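Local structure of probable oxidoreductase (Pseudomonas aeruginosa, 4B7C) at residues Ile41-Glu46 with Asp104-Glu109; Thr136-Leu141 with Gly167-Leu172; Gln15-Leu20 with Ala53-Met58; Asp308-Leu313 with Gly330-Lys335; Ile238-Arg243 with Val270-Met275. The protein is a probable oxidoreductase of the medium-chain dehydrogenase/reductase family that probably uses NADP as its cofactor. All coordinates share one frame; numbering follows the deposited sequence.

Contact 1. Residues Ile41-Glu46 with Asp104-Glu109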
# COMPACT_ATOMS: atom_id res chain seq x y z
N ILE B 41 1.09 34.64 20.76
CA ILE B 41 0.71 35.75 19.89
C ILE B 41 -0.81 35.93 19.85
O ILE B 41 -1.57 35.00 20.15
CB ILE B 41 1.25 35.59 18.46
CG1 ILE B 41 0.61 34.39 17.75
CG2 ILE B 41 2.78 35.48 18.48
CD1 ILE B 41 1.00 34.30 16.29
N LEU B 42 -1.22 37.15 19.52
CA LEU B 42 -2.63 37.49 19.28
C LEU B 42 -2.78 37.81 17.81
O LEU B 42 -2.13 38.74 17.30
CB LEU B 42 -3.09 38.67 20.15
CG LEU B 42 -4.40 39.39 19.74
CD1 LEU B 42 -5.59 38.43 19.77
CD2 LEU B 42 -4.72 40.63 20.57
N VAL B 43 -3.65 37.07 17.14
CA VAL B 43 -3.86 37.20 15.70
C VAL B 43 -5.31 37.56 15.39
O VAL B 43 -6.25 36.96 15.94
CB VAL B 43 -3.52 35.91 14.94
CG1 VAL B 43 -3.93 36.04 13.48
CG2 VAL B 43 -2.04 35.57 15.05
N LYS B 44 -5.50 38.56 14.53
CA LYS B 44 -6.82 38.85 13.97
C LYS B 44 -7.03 37.95 12.77
O LYS B 44 -6.33 38.06 11.78
CB LYS B 44 -6.96 40.32 13.54
CG LYS B 44 -8.28 40.63 12.83
CD LYS B 44 -9.48 40.52 13.76
CE LYS B 44 -10.82 40.39 13.02
NZ LYS B 44 -11.23 38.97 12.72
N ASN B 45 -7.97 37.01 12.89
CA ASN B 45 -8.22 36.06 11.82
C ASN B 45 -8.90 36.76 10.64
O ASN B 45 -9.88 37.48 10.82
CB ASN B 45 -9.05 34.88 12.31
CG ASN B 45 -8.35 34.06 13.38
OD1 ASN B 45 -7.15 34.24 13.65
ND2 ASN B 45 -9.09 33.12 13.98
N GLU B 46 -8.38 36.54 9.44
CA GLU B 46 -8.90 37.21 8.24
C GLU B 46 -9.60 36.25 7.28
O GLU B 46 -10.69 36.55 6.79
CB GLU B 46 -7.78 37.95 7.51
CG GLU B 46 -7.26 39.18 8.27
CD GLU B 46 -6.95 40.41 7.42
OE1 GLU B 46 -6.94 40.33 6.16
OE2 GLU B 46 -6.73 41.49 8.08
N ASP B 104 -12.95 34.77 15.58
CA ASP B 104 -12.51 36.11 15.16
C ASP B 104 -11.01 36.32 15.42
O ASP B 104 -10.31 36.92 14.61
CB ASP B 104 -13.27 37.21 15.91
CG ASP B 104 -14.69 37.39 15.42
OD1 ASP B 104 -14.93 37.43 14.19
OD2 ASP B 104 -15.59 37.49 16.29
N TYR B 105 -10.57 35.84 16.58
CA TYR B 105 -9.21 36.06 17.05
C TYR B 105 -8.58 34.77 17.55
O TYR B 105 -9.25 33.97 18.21
CB TYR B 105 -9.18 37.05 18.21
CG TYR B 105 -9.65 38.44 17.89
CD1 TYR B 105 -8.76 39.40 17.43
CD2 TYR B 105 -10.98 38.79 18.05
CE1 TYR B 105 -9.18 40.69 17.15
CE2 TYR B 105 -11.42 40.07 17.76
CZ TYR B 105 -10.51 41.02 17.32
OH TYR B 105 -10.93 42.28 17.02
N PHE B 106 -7.30 34.59 17.24
CA PHE B 106 -6.50 33.50 17.80
C PHE B 106 -5.54 34.05 18.83
O PHE B 106 -4.82 35.02 18.57
CB PHE B 106 -5.70 32.76 16.73
CG PHE B 106 -4.64 31.85 17.29
CD1 PHE B 106 -4.95 30.54 17.65
CD2 PHE B 106 -3.33 32.30 17.49
CE1 PHE B 106 -3.99 29.70 18.18
CE2 PHE B 106 -2.37 31.46 18.02
CZ PHE B 106 -2.69 30.16 18.37
N ILE B 107 -5.55 33.44 20.01
CA ILE B 107 -4.55 33.70 21.04
C ILE B 107 -3.93 32.39 21.47
O ILE B 107 -4.62 31.47 21.87
CB ILE B 107 -5.12 34.37 22.30
CG1 ILE B 107 -5.60 35.79 21.98
CG2 ILE B 107 -4.07 34.49 23.38
CD1 ILE B 107 -6.09 36.53 23.23
N GLY B 108 -2.61 32.31 21.36
CA GLY B 108 -1.89 31.11 21.77
C GLY B 108 -0.47 31.02 21.27
O GLY B 108 0.05 31.93 20.61
N GLU B 109 0.14 29.87 21.54
CA GLU B 109 1.46 29.54 21.03
C GLU B 109 1.38 29.31 19.53
O GLU B 109 0.54 28.55 19.07
CB GLU B 109 1.99 28.28 21.73
CG GLU B 109 2.42 28.53 23.17
CD GLU B 109 1.29 28.41 24.18
OE1 GLU B 109 0.20 27.87 23.88
OE2 GLU B 109 1.49 28.88 25.30
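Lys44 reaches Tyr105 and Asp104 by a bent path. Its CG stands anti to the backbone N (chi1 174°), and a turn at chi2 (67°) lays CD against the Tyr105 ring, with CD 3.4 Å from CE1. A second bend at chi4 returns NZ to the backbone, where it donates to Asp104 O at 2.9 Å and to Asn45 O, on a lone pair in the carbonyl plane. Asp104 O also accepts from Asn45 N, and the two donors come from opposite faces of its plane. One carbonyl oxygen is thus held from both sides. The Asp104 carboxylate turns to Arg9, with which it forms a salt bridge.

Further along, the strands pair antiparallel. Val43 and Phe106 exchange two backbone bonds, Val43 N to Phe106 O being 2.8 Å, and Ile41 and Gly108 exchange two more. In the non-hydrogen-bonded pair Leu42-Ile107, Leu42 CD1 packs tightly on Ile107 CG1 at 3.4 Å. Beside Val43, Ile41 CG1 meets the edge of the Phe106 ring, 4.2 Å from CE2. Asn45 ND2 is held by the carbonyls of Gln103 and Leu100, whereas its buried OD1 has no partner in the model.

Strand 41-49 lies between strand 105-108 and strand 77-85 in the mixed sheet of the GroES-like domain, where Leu83 of strand 77-85 touches Lys44 and Tyr105, and Phe113 meets the Phe106 ring.

Contact 2. Residues Thr136-Leu141 with Gly167-Leu172; sequences TAYFAL and GQIARL
Apolar packing carries the whole of this contact, and no hydrogen bond crosses between the two segments. Ile169 is the central side chain. Its CD1 branch lies over the backbone of the other helix, 3.7 Å from Tyr138 CA, and also touches the ring, 4.1 Å from Tyr138 CD1. The tyrosine side chain crosses the isoleucine at about a right angle. Ala137 CB is a looser neighbour of the same methyl.

The CG2 branch of Ile169 serves Leu141 instead. Leu141 CG is anti to the backbone N (chi1 -180°), which sends the side chain out toward the facing helix. There Leu141 CD2 sits 3.7 Å from Ile169 CG2 and 3.9 Å from Ala170 CB. The same methyl lies 3.6 Å from Ala170 N, against the helix backbone. The Leu141 and Ile169 side chains run antiparallel where they overlap.

The polar interactions lead outward. Tyr138 OH is hydrogen-bonded to Glu293 OE1, which ties the far end of the ring to helix 287-299.

The two segments run at 51° to each other, and their axes come within 9.8 Å at closest. Helix 132-145 also touches strand 219-224 of the parallel sheet, where Phe223 meets Ala140 and Leu141. Helix 287-299 closes another side, with Met294 on Tyr138 and Trp297 on Ile169.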
# COMPACT_ATOMS: atom_id res chain seq x y z
N THR B 136 0.24 20.08 -0.10
CA THR B 136 -0.14 18.66 -0.10
C THR B 136 0.07 18.09 -1.51
O THR B 136 0.71 17.07 -1.69
CB THR B 136 -1.60 18.45 0.33
OG1 THR B 136 -1.74 18.85 1.69
CG2 THR B 136 -2.04 16.95 0.19
N ALA B 137 -0.47 18.79 -2.51
CA ALA B 137 -0.33 18.38 -3.91
C ALA B 137 1.13 18.27 -4.28
O ALA B 137 1.57 17.28 -4.87
CB ALA B 137 -1.05 19.37 -4.85
N TYR B 138 1.88 19.31 -3.95
CA TYR B 138 3.28 19.42 -4.32
C TYR B 138 4.11 18.26 -3.75
O TYR B 138 4.78 17.54 -4.50
CB TYR B 138 3.83 20.75 -3.80
CG TYR B 138 5.24 21.06 -4.21
CD1 TYR B 138 5.50 21.75 -5.40
CD2 TYR B 138 6.32 20.71 -3.41
CE1 TYR B 138 6.79 22.05 -5.78
CE2 TYR B 138 7.62 21.02 -3.78
CZ TYR B 138 7.85 21.68 -4.97
OH TYR B 138 9.13 22.00 -5.34
N PHE B 139 4.05 18.08 -2.44
CA PHE B 139 4.89 17.07 -1.80
C PHE B 139 4.38 15.64 -2.02
O PHE B 139 5.16 14.74 -2.27
CB PHE B 139 5.12 17.38 -0.31
CG PHE B 139 6.00 18.58 -0.10
CD1 PHE B 139 7.34 18.52 -0.43
CD2 PHE B 139 5.48 19.76 0.38
CE1 PHE B 139 8.15 19.63 -0.28
CE2 PHE B 139 6.29 20.88 0.52
CZ PHE B 139 7.62 20.81 0.20
N ALA B 140 3.07 15.46 -1.96
CA ALA B 140 2.48 14.13 -2.19
C ALA B 140 2.79 13.62 -3.59
O ALA B 140 3.27 12.50 -3.76
CB ALA B 140 0.99 14.17 -1.94
N LEU B 141 2.58 14.47 -4.59
CA LEU B 141 2.86 14.07 -5.97
C LEU B 141 4.33 13.83 -6.20
O LEU B 141 4.73 12.77 -6.67
CB LEU B 141 2.35 15.11 -6.99
CG LEU B 141 2.62 14.73 -8.46
CD1 LEU B 141 1.79 13.50 -8.83
CD2 LEU B 141 2.31 15.88 -9.42
N GLY B 167 -2.69 17.86 -10.53
CA GLY B 167 -2.79 17.60 -11.97
C GLY B 167 -1.99 18.57 -12.82
O GLY B 167 -1.37 18.18 -13.80
N GLN B 168 -1.98 19.83 -12.42
CA GLN B 168 -1.22 20.86 -13.13
C GLN B 168 0.27 20.67 -12.96
O GLN B 168 1.05 20.81 -13.91
CB GLN B 168 -1.63 22.26 -12.67
CG GLN B 168 -3.07 22.63 -13.03
CD GLN B 168 -3.46 24.02 -12.56
OE1 GLN B 168 -3.10 25.01 -13.18
NE2 GLN B 168 -4.21 24.09 -11.46
N ILE B 169 0.69 20.32 -11.75
CA ILE B 169 2.10 20.00 -11.51
C ILE B 169 2.52 18.82 -12.38
O ILE B 169 3.58 18.84 -13.01
CB ILE B 169 2.38 19.68 -10.02
CG1 ILE B 169 2.13 20.92 -9.15
CG2 ILE B 169 3.83 19.25 -9.85
CD1 ILE B 169 2.22 20.65 -7.66
N ALA B 170 1.68 17.79 -12.42
CA ALA B 170 1.95 16.60 -13.22
C ALA B 170 2.11 16.94 -14.71
O ALA B 170 3.01 16.41 -15.38
CB ALA B 170 0.82 15.59 -13.04
N ARG B 171 1.26 17.84 -15.21
CA ARG B 171 1.37 18.33 -16.60
C ARG B 171 2.73 18.97 -16.83
O ARG B 171 3.40 18.70 -17.82
CB ARG B 171 0.25 19.34 -16.93
CG ARG B 171 0.41 20.02 -18.30
CD ARG B 171 -0.72 20.99 -18.66
NE ARG B 171 -1.10 21.86 -17.54
CZ ARG B 171 -0.43 22.94 -17.16
NH1 ARG B 171 0.67 23.34 -17.81
NH2 ARG B 171 -0.86 23.65 -16.12
N LEU B 172 3.16 19.79 -15.87
CA LEU B 172 4.45 20.47 -15.96
C LEU B 172 5.64 19.51 -15.96
O LEU B 172 6.71 19.86 -16.45
CB LEU B 172 4.62 21.47 -14.81
CG LEU B 172 3.69 22.67 -14.86
CD1 LEU B 172 3.84 23.52 -13.61
CD2 LEU B 172 3.98 23.47 -16.12

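Contact 3. Residues Gln15-Leu20 with Ala53-Met58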
# COMPACT_ATOMS: atom_id res chain seq x y z
N GLN B 15 -21.53 18.84 19.59
CA GLN B 15 -21.77 17.40 19.64
C GLN B 15 -21.18 16.71 18.42
O GLN B 15 -21.15 17.28 17.32
CB GLN B 15 -23.27 17.08 19.75
CG GLN B 15 -24.13 17.66 18.65
CD GLN B 15 -25.62 17.30 18.77
OE1 GLN B 15 -26.18 17.15 19.88
NE2 GLN B 15 -26.27 17.13 17.63
N ARG B 16 -20.75 15.46 18.61
CA ARG B 16 -20.16 14.67 17.53
C ARG B 16 -21.27 14.30 16.57
O ARG B 16 -22.27 13.71 16.99
CB ARG B 16 -19.47 13.41 18.08
CG ARG B 16 -18.66 13.68 19.33
CD ARG B 16 -17.31 13.02 19.37
NE ARG B 16 -16.45 13.94 18.67
CZ ARG B 16 -15.40 14.61 19.14
NH1 ARG B 16 -14.94 14.50 20.38
NH2 ARG B 16 -14.78 15.39 18.27
N PRO B 17 -21.11 14.64 15.28
CA PRO B 17 -22.16 14.35 14.31
C PRO B 17 -22.24 12.87 13.93
O PRO B 17 -21.23 12.16 13.91
CB PRO B 17 -21.74 15.15 13.08
CG PRO B 17 -20.25 15.22 13.17
CD PRO B 17 -19.92 15.23 14.64
N SER B 18 -23.46 12.44 13.66
CA SER B 18 -23.74 11.20 12.96
C SER B 18 -23.99 11.55 11.53
O SER B 18 -24.96 12.23 11.26
CB SER B 18 -25.06 10.62 13.50
OG SER B 18 -24.82 9.52 14.33
N GLY B 19 -23.16 11.05 10.63
CA GLY B 19 -23.28 11.37 9.22
C GLY B 19 -22.92 12.82 8.93
O GLY B 19 -21.85 13.29 9.36
N LEU B 20 -23.80 13.51 8.23
CA LEU B 20 -23.54 14.89 7.83
C LEU B 20 -23.66 15.80 9.06
O LEU B 20 -24.56 15.61 9.87
CB LEU B 20 -24.53 15.35 6.73
CG LEU B 20 -24.05 16.26 5.61
CD1 LEU B 20 -22.98 15.62 4.75
CD2 LEU B 20 -25.23 16.75 4.77
N ALA B 53 -11.17 17.53 5.43
CA ALA B 53 -10.52 16.94 6.61
C ALA B 53 -11.18 17.36 7.91
O ALA B 53 -11.06 16.67 8.93
CB ALA B 53 -9.03 17.28 6.63
N MET B 54 -11.90 18.48 7.88
CA MET B 54 -12.65 18.96 9.07
C MET B 54 -13.65 17.93 9.60
O MET B 54 -13.92 17.85 10.80
CB MET B 54 -13.41 20.24 8.75
CG MET B 54 -12.53 21.48 8.78
SD MET B 54 -13.37 22.95 8.23
CE MET B 54 -12.62 24.26 9.21
N ARG B 55 -14.19 17.13 8.69
CA ARG B 55 -15.12 16.06 9.07
C ARG B 55 -14.43 15.01 9.97
O ARG B 55 -14.95 14.59 11.02
CB ARG B 55 -15.75 15.47 7.80
CG ARG B 55 -17.10 14.79 8.02
CD ARG B 55 -18.07 15.40 8.96
NE ARG B 55 -19.01 14.40 9.46
CZ ARG B 55 -18.83 13.59 10.51
NH1 ARG B 55 -17.72 13.63 11.25
NH2 ARG B 55 -19.79 12.72 10.83
N GLY B 56 -13.20 14.65 9.60
CA GLY B 56 -12.41 13.73 10.41
C GLY B 56 -12.05 14.32 11.77
O GLY B 56 -12.03 13.61 12.78
N TRP B 57 -11.75 15.61 11.79
CA TRP B 57 -11.35 16.29 13.04
C TRP B 57 -12.46 16.32 14.04
O TRP B 57 -12.21 16.46 15.25
CB TRP B 57 -10.89 17.72 12.78
CG TRP B 57 -9.78 17.85 11.78
CD1 TRP B 57 -8.87 16.88 11.39
CD2 TRP B 57 -9.40 19.06 11.04
NE1 TRP B 57 -8.00 17.38 10.46
CE2 TRP B 57 -8.26 18.68 10.21
CE3 TRP B 57 -9.87 20.35 10.96
CZ2 TRP B 57 -7.64 19.57 9.35
CZ3 TRP B 57 -9.25 21.25 10.10
CH2 TRP B 57 -8.16 20.87 9.30
N MET B 58 -13.69 16.24 13.54
CA MET B 58 -14.87 16.23 14.41
C MET B 58 -15.18 14.85 15.00
O MET B 58 -15.85 14.75 16.03
CB MET B 58 -16.09 16.72 13.63
CG MET B 58 -16.11 18.22 13.42
SD MET B 58 -17.59 18.78 12.52
CE MET B 58 -17.11 18.48 10.82
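The loop between strands 7-13 and 26-32 packs here on the short helix 53-58, within the GroES-like N-terminal domain. Two arginines, one from each segment, make the polar link. Each uses NE and NH2 side-on to grip a single backbone oxygen of the other segment.

Arg16 takes Met58 O, with NE at 2.8 Å and NH2 at 2.6 Å. The oxygen lies close to the guanidinium plane, at its edge. NE is tilted modestly from the carbonyl plane, while NH2 stands well above it. Bends at chi2 and chi3 turn the Arg16 chain back to this carbonyl. Arg16 NH2 also bonds to Val68 O.

Arg55 returns the grip on the loop. NH2 meets Gly19 O at 2.6 Å, on a lone pair in the carbonyl plane, and NE reaches the same oxygen at 3.1 Å. A bend at chi2 (39°) brings the Arg55 guanidinium to Gly19. Pro17 covers one face of this guanidinium, with CG 3.4 Å from Arg55 CZ. Pro17 CD rests on Met58 CB at 4.2 Å. Arg55 NH1 is bonded to Asn59 OD1.

Neither arginine pairs with a carboxylate across the contact. Two positive groups are instead held by neutral backbone carbonyls. Edge bonds and the proline on its face should limit the rotation of the Arg55 guanidinium, and the loop is fixed to the helix at two points.

Contact 4. Residues Asp308-Leu313 with Gly330-Lys335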
# COMPACT_ATOMS: atom_id res chain seq x y z
N ASP B 308 -12.81 29.96 -3.81
CA ASP B 308 -14.21 30.29 -3.63
C ASP B 308 -14.38 30.94 -2.26
O ASP B 308 -14.37 30.26 -1.23
CB ASP B 308 -15.09 29.03 -3.75
CG ASP B 308 -16.58 29.33 -3.63
OD1 ASP B 308 -17.00 30.47 -3.91
OD2 ASP B 308 -17.34 28.39 -3.27
N ILE B 309 -14.55 32.26 -2.27
CA ILE B 309 -14.58 33.05 -1.03
C ILE B 309 -15.99 33.39 -0.60
O ILE B 309 -16.74 34.06 -1.32
CB ILE B 309 -13.76 34.34 -1.17
CG1 ILE B 309 -12.28 33.99 -1.34
CG2 ILE B 309 -13.91 35.20 0.09
CD1 ILE B 309 -11.46 35.12 -1.95
N VAL B 310 -16.36 32.89 0.57
CA VAL B 310 -17.66 33.16 1.18
C VAL B 310 -17.44 34.04 2.40
O VAL B 310 -16.48 33.83 3.15
CB VAL B 310 -18.39 31.88 1.64
CG1 VAL B 310 -19.62 32.21 2.48
CG2 VAL B 310 -18.74 31.00 0.44
N GLU B 311 -18.32 35.01 2.58
CA GLU B 311 -18.12 36.03 3.61
C GLU B 311 -18.94 35.80 4.85
O GLU B 311 -20.11 35.41 4.78
CB GLU B 311 -18.40 37.43 3.05
CG GLU B 311 -17.43 37.84 1.95
CD GLU B 311 -17.51 39.32 1.61
OE1 GLU B 311 -17.66 40.10 2.55
OE2 GLU B 311 -17.38 39.71 0.41
N GLY B 312 -18.29 35.99 6.00
CA GLY B 312 -18.96 35.99 7.29
C GLY B 312 -18.73 34.74 8.13
O GLY B 312 -19.19 33.65 7.80
N LEU B 313 -18.02 34.93 9.24
CA LEU B 313 -17.74 33.88 10.21
C LEU B 313 -19.02 33.14 10.61
O LEU B 313 -19.04 31.90 10.72
CB LEU B 313 -17.09 34.46 11.46
CG LEU B 313 -16.83 33.47 12.59
CD1 LEU B 313 -15.75 32.48 12.15
CD2 LEU B 313 -16.43 34.17 13.87
N GLY B 330 -13.79 25.54 -6.58
CA GLY B 330 -12.46 25.86 -6.16
C GLY B 330 -12.33 25.82 -4.65
O GLY B 330 -13.30 25.59 -3.94
N LYS B 331 -11.11 26.10 -4.18
CA LYS B 331 -10.77 25.99 -2.77
C LYS B 331 -11.66 26.88 -1.91
O LYS B 331 -11.74 28.08 -2.12
CB LYS B 331 -9.30 26.33 -2.55
CG LYS B 331 -8.95 26.71 -1.11
CD LYS B 331 -8.87 25.50 -0.24
CE LYS B 331 -8.77 25.86 1.22
NZ LYS B 331 -9.79 25.11 1.99
N LEU B 332 -12.37 26.26 -0.97
CA LEU B 332 -13.35 26.98 -0.17
C LEU B 332 -12.67 27.76 0.95
O LEU B 332 -12.00 27.19 1.82
CB LEU B 332 -14.41 26.03 0.40
CG LEU B 332 -15.64 26.70 1.03
CD1 LEU B 332 -16.31 27.69 0.10
CD2 LEU B 332 -16.62 25.59 1.39
N VAL B 333 -12.91 29.07 0.94
CA VAL B 333 -12.33 29.98 1.92
C VAL B 333 -13.40 30.85 2.57
O VAL B 333 -14.26 31.40 1.88
CB VAL B 333 -11.29 30.91 1.28
CG1 VAL B 333 -10.84 31.98 2.27
CG2 VAL B 333 -10.10 30.07 0.81
N LEU B 334 -13.35 30.93 3.89
CA LEU B 334 -14.30 31.74 4.65
C LEU B 334 -13.63 33.04 5.10
O LEU B 334 -12.69 33.02 5.88
CB LEU B 334 -14.83 30.98 5.87
CG LEU B 334 -15.95 31.65 6.68
CD1 LEU B 334 -17.23 31.70 5.85
CD2 LEU B 334 -16.23 30.93 7.99
N LYS B 335 -14.12 34.16 4.57
CA LYS B 335 -13.64 35.47 5.00
C LYS B 335 -14.29 35.81 6.32
O LYS B 335 -15.51 35.84 6.42
CB LYS B 335 -13.94 36.56 3.97
CG LYS B 335 -13.29 37.90 4.30
CD LYS B 335 -13.73 39.01 3.36
CE LYS B 335 -12.79 40.20 3.39
NZ LYS B 335 -12.72 40.84 4.74
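Leu334 reaches across to Val310 and Gly312, and its branches can be followed outward. CB leaves the backbone on the face shared with Val310, and CG stands anti to the backbone N (chi1 -173°). CG comes within 4.0 Å of Gly312 O. Beyond it the two methyls part. CD1 lies 3.4 Å from Gly312 O and 4.2 Å from Val310 CG1. CD2 turns to Leu313 and rests 4.0 Å from its CA. The leucine therefore covers the point where strand 307-311 gives way to the next turn.

Leu332 lies on the same face, two residues earlier. Its CD1 fits between Val310 CG2 and Asp308, 3.6 Å from Asp308 OD2. That carboxylate runs beside the leucine and forms a salt bridge with Lys322. On the other face Ile309 packs beside Val333, and its CG2 touches Lys335 CB. Glu311 CG lies along Lys335 CD, and the charged ends of the two side chains stay apart.

Five backbone bonds join the strands. Asp308 N to Lys331 O is 2.7 Å. The series then alternates through Val333 N to Asp308 O, Val310 N to Val333 O and Lys335 N to Val310 O. Gly312 N to Lys335 O, at 2.8 Å, closes it.

Helix 316-321 connects the strands and covers the Val310, Leu332 and Leu334 face through Thr319 and Phe316. Strand 331-335 also pairs with strand 41-49. Parallel neighbouring strands joined through a helix make this a beta-alpha-beta crossover.

Contact 5. Residues Ile238-Arg243 with Val270-Met275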
# COMPACT_ATOMS: atom_id res chain seq x y z
N ILE B 238 -3.92 -0.07 -12.78
CA ILE B 238 -2.56 0.41 -12.50
C ILE B 238 -1.53 -0.39 -13.28
O ILE B 238 -1.72 -1.57 -13.58
CB ILE B 238 -2.20 0.40 -10.98
CG1 ILE B 238 -2.31 -0.99 -10.37
CG2 ILE B 238 -3.11 1.34 -10.19
CD1 ILE B 238 -1.76 -1.08 -8.96
N ALA B 239 -0.45 0.29 -13.63
CA ALA B 239 0.65 -0.32 -14.35
C ALA B 239 1.65 -0.98 -13.40
O ALA B 239 1.63 -0.75 -12.19
CB ALA B 239 1.38 0.72 -15.17
N PHE B 240 2.55 -1.75 -14.00
CA PHE B 240 3.72 -2.29 -13.32
C PHE B 240 4.49 -1.15 -12.62
O PHE B 240 4.78 -0.13 -13.23
CB PHE B 240 4.61 -3.00 -14.36
CG PHE B 240 5.91 -3.51 -13.81
CD1 PHE B 240 5.94 -4.49 -12.81
CD2 PHE B 240 7.12 -3.05 -14.32
CE1 PHE B 240 7.14 -4.97 -12.32
CE2 PHE B 240 8.33 -3.53 -13.83
CZ PHE B 240 8.34 -4.49 -12.83
N LYS B 241 4.80 -1.37 -11.34
CA LYS B 241 5.56 -0.40 -10.51
C LYS B 241 4.82 0.93 -10.30
O LYS B 241 5.44 1.98 -10.09
CB LYS B 241 6.98 -0.16 -11.05
CG LYS B 241 7.90 -1.37 -10.82
CD LYS B 241 9.37 -1.29 -11.14
CE LYS B 241 10.24 -2.17 -10.24
NZ LYS B 241 10.38 -1.73 -8.82
N ALA B 242 3.50 0.88 -10.33
CA ALA B 242 2.68 2.05 -10.08
C ALA B 242 2.88 2.55 -8.66
O ALA B 242 3.20 1.78 -7.75
CB ALA B 242 1.22 1.73 -10.29
N ARG B 243 2.64 3.84 -8.47
CA ARG B 243 2.63 4.46 -7.15
C ARG B 243 1.27 5.06 -6.90
O ARG B 243 0.77 5.86 -7.69
CB ARG B 243 3.70 5.53 -7.02
CG ARG B 243 5.11 4.99 -6.93
CD ARG B 243 5.68 4.66 -8.31
NE ARG B 243 5.97 5.82 -9.11
CZ ARG B 243 5.91 5.87 -10.44
NH1 ARG B 243 5.52 4.86 -11.22
NH2 ARG B 243 6.26 7.01 -10.97
N VAL B 270 0.12 -8.11 -7.95
CA VAL B 270 0.20 -8.46 -9.39
C VAL B 270 1.08 -7.49 -10.17
O VAL B 270 1.92 -7.90 -10.98
CB VAL B 270 -1.22 -8.47 -10.00
CG1 VAL B 270 -1.15 -8.79 -11.49
CG2 VAL B 270 -2.08 -9.49 -9.27
N ASN B 271 0.94 -6.21 -9.87
CA ASN B 271 1.71 -5.15 -10.52
C ASN B 271 2.95 -4.67 -9.76
O ASN B 271 3.65 -3.75 -10.19
CB ASN B 271 0.77 -3.97 -10.80
CG ASN B 271 -0.31 -4.34 -11.79
OD1 ASN B 271 -0.01 -4.60 -12.94
ND2 ASN B 271 -1.56 -4.41 -11.33
N ARG B 272 3.22 -5.31 -8.63
CA ARG B 272 4.39 -4.98 -7.79
C ARG B 272 4.48 -3.46 -7.60
O ARG B 272 5.49 -2.81 -7.87
CB ARG B 272 5.66 -5.57 -8.36
CG ARG B 272 5.64 -7.08 -8.34
CD ARG B 272 5.03 -7.66 -9.62
NE ARG B 272 6.04 -7.90 -10.64
CZ ARG B 272 5.79 -8.34 -11.87
NH1 ARG B 272 4.54 -8.59 -12.26
NH2 ARG B 272 6.79 -8.54 -12.72
N ALA B 273 3.37 -2.93 -7.13
CA ALA B 273 3.12 -1.52 -6.99
C ALA B 273 3.12 -1.12 -5.53
O ALA B 273 3.04 -1.97 -4.65
CB ALA B 273 1.76 -1.19 -7.60
N ARG B 274 3.12 0.19 -5.30
CA ARG B 274 3.24 0.76 -3.96
C ARG B 274 2.06 1.67 -3.65
O ARG B 274 1.66 2.50 -4.48
CB ARG B 274 4.55 1.54 -3.87
CG ARG B 274 4.76 2.30 -2.57
CD ARG B 274 5.98 3.20 -2.64
NE ARG B 274 7.18 2.44 -2.96
CZ ARG B 274 8.04 2.72 -3.94
NH1 ARG B 274 7.88 3.77 -4.74
NH2 ARG B 274 9.10 1.93 -4.12
N MET B 275 1.51 1.51 -2.46
CA MET B 275 0.47 2.38 -1.95
C MET B 275 0.98 3.01 -0.66
O MET B 275 1.30 2.30 0.31
CB MET B 275 -0.84 1.64 -1.70
CG MET B 275 -1.97 2.51 -1.18
SD MET B 275 -3.49 1.61 -0.83
CE MET B 275 -4.10 1.53 -2.49
O HOH W 1 -3.51 -3.45 -13.76
O HOH W 2 8.31 -3.39 -7.74
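Phe240 and Arg272 meet ring edge to guanidinium face. Phe240 CE1 lies over one face of the guanidinium, 3.6 Å from Arg272 NE, and the two planes are 63° apart. Lys241 CG covers one face of the ring. At the guanidinium edge Arg272 NH1 bonds to Val270 O at 3.0 Å, and NE forms a salt bridge with Asp282 of the second subunit.

Behind these groups the backbones join. Lys241, inside the type II turn from Ala239 to Ala242, donates its N to Asn271 O at 2.9 Å. Arg274 N donates to Ala242 O at 2.9 Å, starting the parallel pairing. Ala273 CB packs 3.8 Å from Ile238 CD1. Water 2 bridges Lys241 NZ and Arg272 O. Asn271 ND2 is held by Ser267 O.

Arg243 and Arg274 pass at a slant, each with a carboxylate partner: Glu151 for Arg243, and Glu276 of the second subunit for Arg274.

Arg272, with positive phi just past helix 267-270, closes it in a Schellman motif. Strand 242-246, this helix and strand 274-277 form a beta-alpha-beta unit of the Rossmann fold. Strand 274-277, an edge strand of the parallel sheet within the chain, pairs antiparallel with the second subunit, continuing the sheet across the dimer.

Overall arrangement
Contacts 1 and 2 are buried, whereas contacts 3, 4 and 5 are only partly so. Contacts 1 and 4 share a mixed sheet through neighbouring strands 41-49 and 331-335, and they touch where Asp104 meets Leu313. Contact 1 pairs antiparallel strands and contact 4 parallel ones. Contact 3 lies in the same GroES-like N-terminal domain as contact 1 but relies on arginines and carbonyls instead of strand pairing. Contacts 2 and 5 lie on the same side of the chain's centre, about 19 Å apart between centres. Contact 2 is purely apolar between helices. Contact 5, at the sheet edge, is rich in charge and reaches the second subunit.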